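Local coordinates for RE55538p (PDB 4IX7), which uses its BEN domain to bind the palindrome 5'-CCAATTGG-3' and represses neural-development genes, acting also as a corepressor for Su(H), at residues C[12-17]-C[36-41]; C[22-27]-C[81-86]; C[42-47]-C[96-101]. All coordinates share one frame; numbering follows the deposited sequence.

Contact 1. Residues C[12-17]-C[36-41]; sequences TCVPAS and VTIFDR. With nucleotides of chain B.
T12 meets I38 just before strand 13-15: its CG2 methyl lies 3.8 Å from I38 CD1, the two side chains crossing at about a right angle. A chi1 of -55° sets OG1 beside the backbone N, where it hydrogen-bonds D75 on helix 70-84, and leaves CG2 anti to that N, facing I38. C13 points away from 36-41, and its side chain touches M4 and S6 of strand 4-6. V14 comes next and carries the middle of the contact through one branch: CG1 sits 3.7 Å from T37 CG2 and 3.8 Å from I38 CG1, touching the last turn of helix 27-38 at two residues. P15, at the N-cap position of helix 16-19, sets its ring CD 3.9 Å from T37 CG2. R41 packs its guanidinium between V36 CG1 on one face and C8 of DG1 of chain B on the other; its NH1 makes salt bridges to E102 and a DNA phosphate. No hydrogen bond joins the two segments, so the two-stranded sheet of 4-6 and 13-15 is held to the end of helix 27-38 by methyl and methylene contacts, while OG1 of T12 bonds D75 and OG1 of T37 bonds K33 O.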
loop_
_atom_site.group_PDB
_atom_site.type_symbol
_atom_site.label_atom_id
_atom_site.label_comp_id
_atom_site.label_asym_id
_atom_site.label_seq_id
_atom_site.Cartn_x
_atom_site.Cartn_y
_atom_site.Cartn_z
ATOM N N THR C 12 2.747 20.759 -16.163
ATOM C CA THR C 12 2.200 21.172 -14.880
ATOM C C THR C 12 3.332 21.881 -14.149
ATOM O O THR C 12 4.455 21.370 -14.098
ATOM C CB THR C 12 1.747 19.961 -14.054
ATOM O OG1 THR C 12 0.814 19.189 -14.826
ATOM C CG2 THR C 12 1.083 20.413 -12.756
ATOM N N CYS C 13 3.044 23.059 -13.605
ATOM C CA CYS C 13 4.081 23.874 -12.975
ATOM C C CYS C 13 3.822 24.188 -11.509
ATOM O O CYS C 13 2.674 24.208 -11.049
ATOM C CB CYS C 13 4.253 25.192 -13.732
ATOM S SG CYS C 13 4.823 24.991 -15.438
ATOM N N VAL C 14 4.915 24.428 -10.791
ATOM C CA VAL C 14 4.884 24.943 -9.430
ATOM C C VAL C 14 5.935 26.044 -9.355
ATOM O O VAL C 14 6.867 26.054 -10.162
ATOM C CB VAL C 14 5.215 23.834 -8.394
ATOM C CG1 VAL C 14 4.200 22.698 -8.479
ATOM C CG2 VAL C 14 6.632 23.298 -8.603
ATOM N N PRO C 15 5.795 26.980 -8.401
ATOM C CA PRO C 15 6.838 28.006 -8.306
ATOM C C PRO C 15 8.191 27.390 -7.968
ATOM O O PRO C 15 8.244 26.355 -7.290
ATOM C CB PRO C 15 6.360 28.887 -7.150
ATOM C CG PRO C 15 4.883 28.647 -7.073
ATOM C CD PRO C 15 4.713 27.199 -7.427
ATOM N N ALA C 16 9.270 28.003 -8.451
ATOM C CA ALA C 16 10.612 27.535 -8.118
ATOM C C ALA C 16 10.824 27.486 -6.610
ATOM O O ALA C 16 11.487 26.576 -6.107
ATOM C CB ALA C 16 11.667 28.409 -8.774
ATOM N N SER C 17 10.263 28.456 -5.899
ATOM C CA SER C 17 10.409 28.518 -4.446
ATOM C C SER C 17 9.890 27.234 -3.796
ATOM O O SER C 17 10.453 26.755 -2.811
ATOM C CB SER C 17 9.711 29.754 -3.870
ATOM O OG SER C 17 8.314 29.737 -4.111
ATOM N N VAL C 36 -0.686 19.816 -2.831
ATOM C CA VAL C 36 -1.344 20.998 -2.278
ATOM C C VAL C 36 -0.932 22.276 -2.992
ATOM O O VAL C 36 -1.526 23.331 -2.769
ATOM C CB VAL C 36 -1.127 21.137 -0.758
ATOM C CG1 VAL C 36 -1.733 19.927 -0.048
ATOM C CG2 VAL C 36 0.361 21.321 -0.429
ATOM N N THR C 37 0.092 22.179 -3.837
ATOM C CA THR C 37 0.498 23.311 -4.665
ATOM C C THR C 37 -0.307 23.351 -5.962
ATOM O O THR C 37 -0.668 24.426 -6.456
ATOM C CB THR C 37 2.014 23.255 -4.981
ATOM O OG1 THR C 37 2.752 23.215 -3.752
ATOM C CG2 THR C 37 2.446 24.503 -5.757
ATOM N N ILE C 38 -0.636 22.172 -6.478
ATOM C CA ILE C 38 -1.229 22.024 -7.806
ATOM C C ILE C 38 -2.762 21.971 -7.754
ATOM O O ILE C 38 -3.442 22.442 -8.677
ATOM C CB ILE C 38 -0.657 20.766 -8.495
ATOM C CG1 ILE C 38 0.810 21.002 -8.867
ATOM C CG2 ILE C 38 -1.475 20.359 -9.710
ATOM C CD1 ILE C 38 1.584 19.716 -9.087
ATOM N N PHE C 39 -3.296 21.429 -6.662
ATOM C CA PHE C 39 -4.741 21.274 -6.477
ATOM C C PHE C 39 -5.193 22.003 -5.223
ATOM O O PHE C 39 -4.475 22.005 -4.222
ATOM C CB PHE C 39 -5.096 19.793 -6.292
ATOM C CG PHE C 39 -4.772 18.918 -7.471
ATOM C CD1 PHE C 39 -5.585 18.916 -8.593
ATOM C CD2 PHE C 39 -3.674 18.073 -7.440
ATOM C CE1 PHE C 39 -5.295 18.092 -9.684
ATOM C CE2 PHE C 39 -3.381 17.238 -8.525
ATOM C CZ PHE C 39 -4.192 17.250 -9.645
ATOM N N ASP C 40 -6.380 22.608 -5.247
ATOM C CA ASP C 40 -6.916 23.132 -3.993
ATOM C C ASP C 40 -7.384 21.987 -3.085
ATOM O O ASP C 40 -7.605 20.860 -3.552
ATOM C CB ASP C 40 -7.991 24.212 -4.207
ATOM C CG ASP C 40 -9.171 23.738 -5.027
ATOM O OD1 ASP C 40 -9.658 22.613 -4.812
ATOM O OD2 ASP C 40 -9.647 24.531 -5.879
ATOM N N ARG C 41 -7.498 22.256 -1.787
ATOM C CA ARG C 41 -7.815 21.195 -0.832
ATOM C C ARG C 41 -9.181 20.591 -1.117
ATOM O O ARG C 41 -9.381 19.392 -0.925
ATOM C CB ARG C 41 -7.767 21.690 0.621
ATOM C CG ARG C 41 -6.476 22.351 1.030
ATOM C CD ARG C 41 -5.259 21.472 0.824
ATOM N NE ARG C 41 -4.067 22.216 1.233
ATOM C CZ ARG C 41 -3.402 22.019 2.366
ATOM N NH1 ARG C 41 -3.767 21.058 3.207
ATOM N NH2 ARG C 41 -2.341 22.766 2.636
ATOM O "O5'" DG B 1 -1.950 26.063 6.300
ATOM C "C5'" DG B 1 -2.282 25.627 7.612
ATOM C "C4'" DG B 1 -3.459 24.672 7.572
ATOM O "O4'" DG B 1 -4.617 25.279 6.959
ATOM C "C3'" DG B 1 -3.240 23.459 6.687
ATOM O "O3'" DG B 1 -2.534 22.545 7.474
ATOM C "C2'" DG B 1 -4.652 22.971 6.430
ATOM C "C1'" DG B 1 -5.400 24.289 6.305
ATOM N N9 DG B 1 -5.633 24.778 4.950
ATOM C C8 DG B 1 -4.710 25.426 4.170
ATOM N N7 DG B 1 -5.183 25.784 3.010
ATOM C C5 DG B 1 -6.500 25.368 3.030
ATOM C C6 DG B 1 -7.498 25.495 2.034
ATOM O O6 DG B 1 -7.391 26.014 0.919
ATOM N N1 DG B 1 -8.707 24.943 2.435
ATOM C C2 DG B 1 -8.915 24.345 3.653
ATOM N N2 DG B 1 -10.152 23.871 3.848
ATOM N N3 DG B 1 -7.986 24.214 4.601
ATOM C C4 DG B 1 -6.801 24.745 4.219
#

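Contact 2. Residues C[22-27]-C[81-86]; sequences INWSVC and THKCNA
K83 lies along one face of the W24 indole. CB starts above the rim of the six-membered ring, 3.5 Å from W24 CE3. CD comes over the same face as a CH-pi contact, 3.6 Å from the centroid of the six-membered ring and 13° off its normal. A bend at chi3 (89°) brings CE across to the five-membered ring, 3.5 Å from W24 NE1, and a second at chi4 (73°) sets NZ 5.1 Å from the centroid of that smaller ring, a long cation-pi approach and at most a weak attraction. The opposite indole face is covered by CG2 of I22, leaving the ring sandwiched between two aliphatic groups. Beyond the indole, the end of helix 70-84 meets the turn 23-26: C84 CA makes a CA-H...O contact to W24 O at 3.3 Å, and C27 SG touches A86 CB at 3.6 Å. Inside the turn, N23 OD1 accepts from S25 N as an Asx turn. The loop before helix 27-38 is thus joined to helix 70-84 chiefly by dispersion, the lysine charge probably adding little.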
loop_
_atom_site.group_PDB
_atom_site.type_symbol
_atom_site.label_atom_id
_atom_site.label_comp_id
_atom_site.label_asym_id
_atom_site.label_seq_id
_atom_site.Cartn_x
_atom_site.Cartn_y
_atom_site.Cartn_z
ATOM N N ILE C 22 11.484 21.286 -1.795
ATOM C CA ILE C 22 10.978 19.943 -1.536
ATOM C C ILE C 22 12.107 19.011 -1.094
ATOM O O ILE C 22 13.192 19.005 -1.683
ATOM C CB ILE C 22 10.278 19.387 -2.788
ATOM C CG1 ILE C 22 8.984 20.160 -3.037
ATOM C CG2 ILE C 22 9.973 17.913 -2.640
ATOM C CD1 ILE C 22 8.332 19.827 -4.356
ATOM N N ASN C 23 11.858 18.229 -0.047
ATOM C CA ASN C 23 12.803 17.191 0.337
ATOM C C ASN C 23 12.518 15.943 -0.483
ATOM O O ASN C 23 11.598 15.175 -0.177
ATOM C CB ASN C 23 12.727 16.895 1.836
ATOM C CG ASN C 23 13.756 15.866 2.283
ATOM O OD1 ASN C 23 14.603 15.432 1.495
ATOM N ND2 ASN C 23 13.688 15.471 3.554
ATOM N N TRP C 24 13.314 15.741 -1.524
ATOM C CA TRP C 24 13.102 14.629 -2.434
ATOM C C TRP C 24 13.588 13.295 -1.855
ATOM O O TRP C 24 13.579 12.281 -2.541
ATOM C CB TRP C 24 13.757 14.919 -3.788
ATOM C CG TRP C 24 13.259 16.194 -4.432
ATOM C CD1 TRP C 24 13.882 17.413 -4.440
ATOM C CD2 TRP C 24 12.030 16.370 -5.151
ATOM N NE1 TRP C 24 13.120 18.331 -5.123
ATOM C CE2 TRP C 24 11.978 17.717 -5.567
ATOM C CE3 TRP C 24 10.969 15.519 -5.483
ATOM C CZ2 TRP C 24 10.911 18.231 -6.302
ATOM C CZ3 TRP C 24 9.912 16.030 -6.205
ATOM C CH2 TRP C 24 9.890 17.371 -6.613
ATOM N N SER C 25 14.011 13.290 -0.595
ATOM C CA SER C 25 14.449 12.050 0.043
ATOM C C SER C 25 13.286 11.306 0.694
ATOM O O SER C 25 13.408 10.129 1.030
ATOM C CB SER C 25 15.544 12.316 1.082
ATOM O OG SER C 25 15.018 12.956 2.231
ATOM N N VAL C 26 12.163 12.001 0.877
ATOM C CA VAL C 26 10.960 11.391 1.451
ATOM C C VAL C 26 9.803 11.483 0.459
ATOM O O VAL C 26 9.149 12.527 0.352
ATOM C CB VAL C 26 10.549 12.033 2.787
ATOM C CG1 VAL C 26 9.345 11.287 3.389
ATOM C CG2 VAL C 26 11.724 12.038 3.764
ATOM N N CYS C 27 9.575 10.382 -0.253
ATOM C CA CYS C 27 8.630 10.319 -1.373
ATOM C C CYS C 27 7.269 10.879 -1.025
ATOM O O CYS C 27 6.721 11.710 -1.752
ATOM C CB CYS C 27 8.488 8.869 -1.858
ATOM S SG CYS C 27 7.163 8.577 -3.083
ATOM N N THR C 81 9.115 10.278 -9.111
ATOM C CA THR C 81 9.890 9.084 -9.463
ATOM C C THR C 81 11.287 9.409 -9.992
ATOM O O THR C 81 12.216 8.629 -9.782
ATOM C CB THR C 81 9.152 8.163 -10.457
ATOM O OG1 THR C 81 8.915 8.859 -11.686
ATOM C CG2 THR C 81 7.828 7.694 -9.865
ATOM N N HIS C 82 11.441 10.549 -10.663
ATOM C CA HIS C 82 12.744 10.949 -11.199
ATOM C C HIS C 82 13.649 11.606 -10.158
ATOM O O HIS C 82 14.868 11.629 -10.321
ATOM C CB HIS C 82 12.587 11.879 -12.404
ATOM C CG HIS C 82 12.187 11.176 -13.663
ATOM N ND1 HIS C 82 10.922 10.665 -13.862
ATOM C CD2 HIS C 82 12.888 10.892 -14.786
ATOM C CE1 HIS C 82 10.861 10.098 -15.055
ATOM N NE2 HIS C 82 12.041 10.224 -15.636
ATOM N N LYS C 83 13.065 12.139 -9.092
ATOM C CA LYS C 83 13.849 12.871 -8.099
ATOM C C LYS C 83 13.987 12.145 -6.762
ATOM O O LYS C 83 14.912 12.419 -5.989
ATOM C CB LYS C 83 13.274 14.275 -7.877
ATOM C CG LYS C 83 13.376 15.178 -9.094
ATOM C CD LYS C 83 13.048 16.622 -8.753
ATOM C CE LYS C 83 14.288 17.385 -8.321
ATOM N NZ LYS C 83 15.193 17.670 -9.471
ATOM N N CYS C 84 13.067 11.226 -6.487
ATOM C CA CYS C 84 13.094 10.472 -5.241
ATOM C C CYS C 84 13.515 9.031 -5.485
ATOM O O CYS C 84 13.873 8.319 -4.547
ATOM C CB CYS C 84 11.718 10.501 -4.570
ATOM S SG CYS C 84 11.713 9.945 -2.856
ATOM N N ASN C 85 13.465 8.614 -6.748
ATOM C CA ASN C 85 13.743 7.234 -7.133
ATOM C C ASN C 85 12.782 6.255 -6.454
ATOM O O ASN C 85 13.175 5.193 -5.975
ATOM C CB ASN C 85 15.208 6.872 -6.877
ATOM C CG ASN C 85 16.168 7.747 -7.667
ATOM O OD1 ASN C 85 15.819 8.269 -8.730
ATOM N ND2 ASN C 85 17.380 7.917 -7.148
ATOM N N ALA C 86 11.513 6.650 -6.413
ATOM C CA ALA C 86 10.437 5.828 -5.881
ATOM C C ALA C 86 9.733 5.184 -7.058
ATOM O O ALA C 86 9.886 5.634 -8.191
ATOM C CB ALA C 86 9.462 6.693 -5.105
#

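Contact 3. Residues C[42-47]-C[96-101]; sequences ETLATH and TTKCAD. With nucleotides of chain B; nucleotides of chain A.
T96 OG1 gives the DNA a short hydrogen bond, 2.7 Å to OP2 of DA7 of chain A, at the end of a segment packing on helix 41-46. There L44 and C99 bring the backbones together, with C99 CA 3.5 Å from L44 O in a CA-H...O contact. Over the end of the short helix, C99 CB lies 3.5 Å from L44 O and 3.8 Å from H47 O. The segment axes pass 7.6 Å apart at -104°. This is the long helix 88-112 of the BEN domain, which reads the target DNA on one side and is backed by helix 41-46 on another. D101 hydrogen-bonds a base: N4 of DC4 of chain B donates to its OD1 over 2.9 Å, nearly straight at 176°, while OD2 is taken by a salt bridge to R32, probably steadying the carboxylate. The C7 methyl of DT3 of chain B packs against the same carboxylate, and T97 CG2 lies 3.6 Å from C5 of DC4 of chain B. K98, bent at chi2 (54°), passes L44 CD1 with its CE; its NZ forms a salt bridge with E102 and lies 3.5 Å from OP2 of DT3 of chain B.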
loop_
_atom_site.group_PDB
_atom_site.type_symbol
_atom_site.label_atom_id
_atom_site.label_comp_id
_atom_site.label_asym_id
_atom_site.label_seq_id
_atom_site.Cartn_x
_atom_site.Cartn_y
_atom_site.Cartn_z
ATOM N N GLU C 42 -10.118 21.417 -1.574
ATOM C CA GLU C 42 -11.463 20.922 -1.869
ATOM C C GLU C 42 -11.441 19.874 -2.982
ATOM O O GLU C 42 -12.147 18.872 -2.906
ATOM C CB GLU C 42 -12.416 22.064 -2.224
ATOM C CG GLU C 42 -13.894 21.662 -2.259
ATOM C CD GLU C 42 -14.398 21.290 -3.651
ATOM O OE1 GLU C 42 -15.554 20.817 -3.756
ATOM O OE2 GLU C 42 -13.651 21.469 -4.640
ATOM N N THR C 43 -10.628 20.110 -4.008
ATOM C CA THR C 43 -10.458 19.136 -5.082
ATOM C C THR C 43 -9.887 17.818 -4.549
ATOM O O THR C 43 -10.380 16.735 -4.884
ATOM C CB THR C 43 -9.540 19.696 -6.188
ATOM O OG1 THR C 43 -10.130 20.880 -6.742
ATOM C CG2 THR C 43 -9.358 18.682 -7.284
ATOM N N LEU C 44 -8.849 17.915 -3.719
ATOM C CA LEU C 44 -8.238 16.728 -3.134
ATOM C C LEU C 44 -9.232 15.973 -2.259
ATOM O O LEU C 44 -9.208 14.741 -2.187
ATOM C CB LEU C 44 -7.016 17.117 -2.295
ATOM C CG LEU C 44 -5.876 17.765 -3.085
ATOM C CD1 LEU C 44 -4.761 18.190 -2.130
ATOM C CD2 LEU C 44 -5.334 16.800 -4.128
ATOM N N ALA C 45 -10.107 16.720 -1.592
ATOM C CA ALA C 45 -11.032 16.103 -0.650
ATOM C C ALA C 45 -12.195 15.400 -1.349
ATOM O O ALA C 45 -12.834 14.519 -0.771
ATOM C CB ALA C 45 -11.555 17.139 0.310
ATOM N N THR C 46 -12.462 15.778 -2.592
ATOM C CA THR C 46 -13.632 15.258 -3.311
ATOM C C THR C 46 -13.297 14.369 -4.497
ATOM O O THR C 46 -14.203 13.848 -5.147
ATOM C CB THR C 46 -14.511 16.407 -3.839
ATOM O OG1 THR C 46 -13.730 17.267 -4.689
ATOM C CG2 THR C 46 -15.080 17.210 -2.687
ATOM N N HIS C 47 -12.009 14.207 -4.793
ATOM C CA HIS C 47 -11.564 13.400 -5.922
ATOM C C HIS C 47 -10.702 12.248 -5.431
ATOM O O HIS C 47 -10.303 12.213 -4.265
ATOM C CB HIS C 47 -10.765 14.249 -6.914
ATOM C CG HIS C 47 -11.608 15.205 -7.700
ATOM N ND1 HIS C 47 -12.372 16.195 -7.111
ATOM C CD2 HIS C 47 -11.815 15.316 -9.034
ATOM C CE1 HIS C 47 -13.003 16.876 -8.054
ATOM N NE2 HIS C 47 -12.685 16.364 -9.227
ATOM N N THR C 96 -3.245 8.700 -2.976
ATOM C CA THR C 96 -4.454 8.121 -2.384
ATOM C C THR C 96 -4.602 8.540 -0.926
ATOM O O THR C 96 -5.683 8.938 -0.478
ATOM C CB THR C 96 -4.429 6.566 -2.475
ATOM O OG1 THR C 96 -4.463 6.156 -3.854
ATOM C CG2 THR C 96 -5.595 5.958 -1.717
ATOM N N THR C 97 -3.506 8.465 -0.187
ATOM C CA THR C 97 -3.535 8.787 1.226
ATOM C C THR C 97 -3.824 10.267 1.439
ATOM O O THR C 97 -4.643 10.629 2.272
ATOM C CB THR C 97 -2.208 8.421 1.906
ATOM O OG1 THR C 97 -1.889 7.044 1.632
ATOM C CG2 THR C 97 -2.330 8.623 3.418
ATOM N N LYS C 98 -3.177 11.123 0.657
ATOM C CA LYS C 98 -3.382 12.559 0.812
ATOM C C LYS C 98 -4.833 12.956 0.500
ATOM O O LYS C 98 -5.420 13.803 1.193
ATOM C CB LYS C 98 -2.398 13.341 -0.060
ATOM C CG LYS C 98 -2.594 14.862 -0.034
ATOM C CD LYS C 98 -2.589 15.396 1.398
ATOM C CE LYS C 98 -2.430 16.902 1.420
ATOM N NZ LYS C 98 -2.512 17.476 2.808
ATOM N N CYS C 99 -5.405 12.357 -0.543
ATOM C CA CYS C 99 -6.811 12.606 -0.876
ATOM C C CYS C 99 -7.714 12.190 0.279
ATOM O O CYS C 99 -8.652 12.898 0.626
ATOM C CB CYS C 99 -7.218 11.849 -2.144
ATOM S SG CYS C 99 -6.519 12.567 -3.638
ATOM N N ALA C 100 -7.428 11.038 0.876
ATOM C CA ALA C 100 -8.208 10.567 2.022
ATOM C C ALA C 100 -8.042 11.495 3.222
ATOM O O ALA C 100 -9.004 11.772 3.933
ATOM C CB ALA C 100 -7.809 9.143 2.380
ATOM N N ASP C 101 -6.826 11.996 3.426
ATOM C CA ASP C 101 -6.554 12.936 4.517
ATOM C C ASP C 101 -7.352 14.240 4.351
ATOM O O ASP C 101 -7.931 14.764 5.315
ATOM C CB ASP C 101 -5.056 13.255 4.601
ATOM C CG ASP C 101 -4.212 12.062 5.046
ATOM O OD1 ASP C 101 -4.760 11.106 5.636
ATOM O OD2 ASP C 101 -2.978 12.095 4.836
ATOM P P DT B 3 1.186 16.804 5.992
ATOM O OP1 DT B 3 2.449 17.445 5.561
ATOM O OP2 DT B 3 0.031 16.679 5.093
ATOM O "O5'" DT B 3 1.542 15.320 6.489
ATOM C "C5'" DT B 3 2.647 15.173 7.339
ATOM C "C4'" DT B 3 2.735 13.723 7.754
ATOM O "O4'" DT B 3 1.598 13.420 8.599
ATOM C "C3'" DT B 3 2.685 12.721 6.605
ATOM O "O3'" DT B 3 3.898 11.957 6.641
ATOM C "C2'" DT B 3 1.428 11.901 6.879
ATOM C "C1'" DT B 3 1.243 12.065 8.374
ATOM N N1 DT B 3 -0.142 11.902 8.871
ATOM C C2 DT B 3 -0.360 11.079 9.964
ATOM O O2 DT B 3 0.534 10.455 10.522
ATOM N N3 DT B 3 -1.669 11.005 10.365
ATOM C C4 DT B 3 -2.743 11.682 9.825
ATOM O O4 DT B 3 -3.880 11.548 10.268
ATOM C C5 DT B 3 -2.442 12.532 8.701
ATOM C C7 DT B 3 -3.534 13.307 8.025
ATOM C C6 DT B 3 -1.173 12.617 8.292
ATOM P P DC B 4 4.188 10.835 5.535
ATOM O OP1 DC B 4 5.657 10.683 5.407
ATOM O OP2 DC B 4 3.354 11.129 4.347
ATOM O "O5'" DC B 4 3.568 9.522 6.178
ATOM C "C5'" DC B 4 4.117 9.059 7.404
ATOM C "C4'" DC B 4 3.242 7.943 7.928
ATOM O "O4'" DC B 4 1.924 8.457 8.206
ATOM C "C3'" DC B 4 2.995 6.816 6.929
ATOM O "O3'" DC B 4 3.825 5.750 7.358
ATOM C "C2'" DC B 4 1.504 6.490 7.048
ATOM C "C1'" DC B 4 1.054 7.344 8.219
ATOM N N1 DC B 4 -0.318 7.902 8.090
ATOM C C2 DC B 4 -1.309 7.504 8.992
ATOM O O2 DC B 4 -1.010 6.693 9.872
ATOM N N3 DC B 4 -2.556 8.012 8.869
ATOM C C4 DC B 4 -2.833 8.888 7.891
ATOM N N4 DC B 4 -4.085 9.372 7.804
ATOM C C5 DC B 4 -1.836 9.291 6.947
ATOM C C6 DC B 4 -0.605 8.780 7.082
ATOM P P DA A 7 -8.035 5.056 -5.588
ATOM O OP1 DA A 7 -8.525 5.847 -6.742
ATOM O OP2 DA A 7 -6.936 5.557 -4.730
ATOM O "O5'" DA A 7 -9.241 4.766 -4.614
ATOM C "C5'" DA A 7 -10.478 4.368 -5.187
ATOM C "C4'" DA A 7 -11.512 4.267 -4.085
ATOM O "O4'" DA A 7 -11.257 3.050 -3.329
ATOM C "C3'" DA A 7 -11.542 5.409 -3.074
ATOM O "O3'" DA A 7 -12.896 5.590 -2.646
ATOM C "C2'" DA A 7 -10.673 4.896 -1.919
ATOM C "C1'" DA A 7 -10.925 3.387 -1.993
ATOM N N9 DA A 7 -9.779 2.556 -1.605
ATOM C C8 DA A 7 -8.455 2.766 -1.907
ATOM N N7 DA A 7 -7.651 1.850 -1.408
ATOM C C5 DA A 7 -8.507 0.974 -0.743
ATOM C C6 DA A 7 -8.282 -0.201 0.003
ATOM N N6 DA A 7 -7.063 -0.740 0.204
ATOM N N1 DA A 7 -9.362 -0.816 0.530
ATOM C C2 DA A 7 -10.584 -0.291 0.341
ATOM N N3 DA A 7 -10.919 0.811 -0.342
ATOM C C4 DA A 7 -9.821 1.409 -0.847
#

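Overall arrangement
All three contacts fall within the BEN domain. Contacts 1 and 3, with centres 15 Å apart, touch directly: F39 and V36 pack on L44, V36 also on K98, and helices 27-38 and 41-46 follow one another in the chain. Contact 2 stands apart near the surface, its centre 16 Å from contact 1 and 21 Å from contact 3. Along the sequence contact 1 closes before contact 3 opens, whereas contact 2 interleaves with both. Helix 27-38 ends in contact 1 and begins at the edge of contact 2; helix 70-84 ends in contact 2 and leads to helix 88-112, which enters contact 3. Contacts 1 and 3 thereby connect the N-terminal sheet, through two successive helices, to the DNA-reading helix.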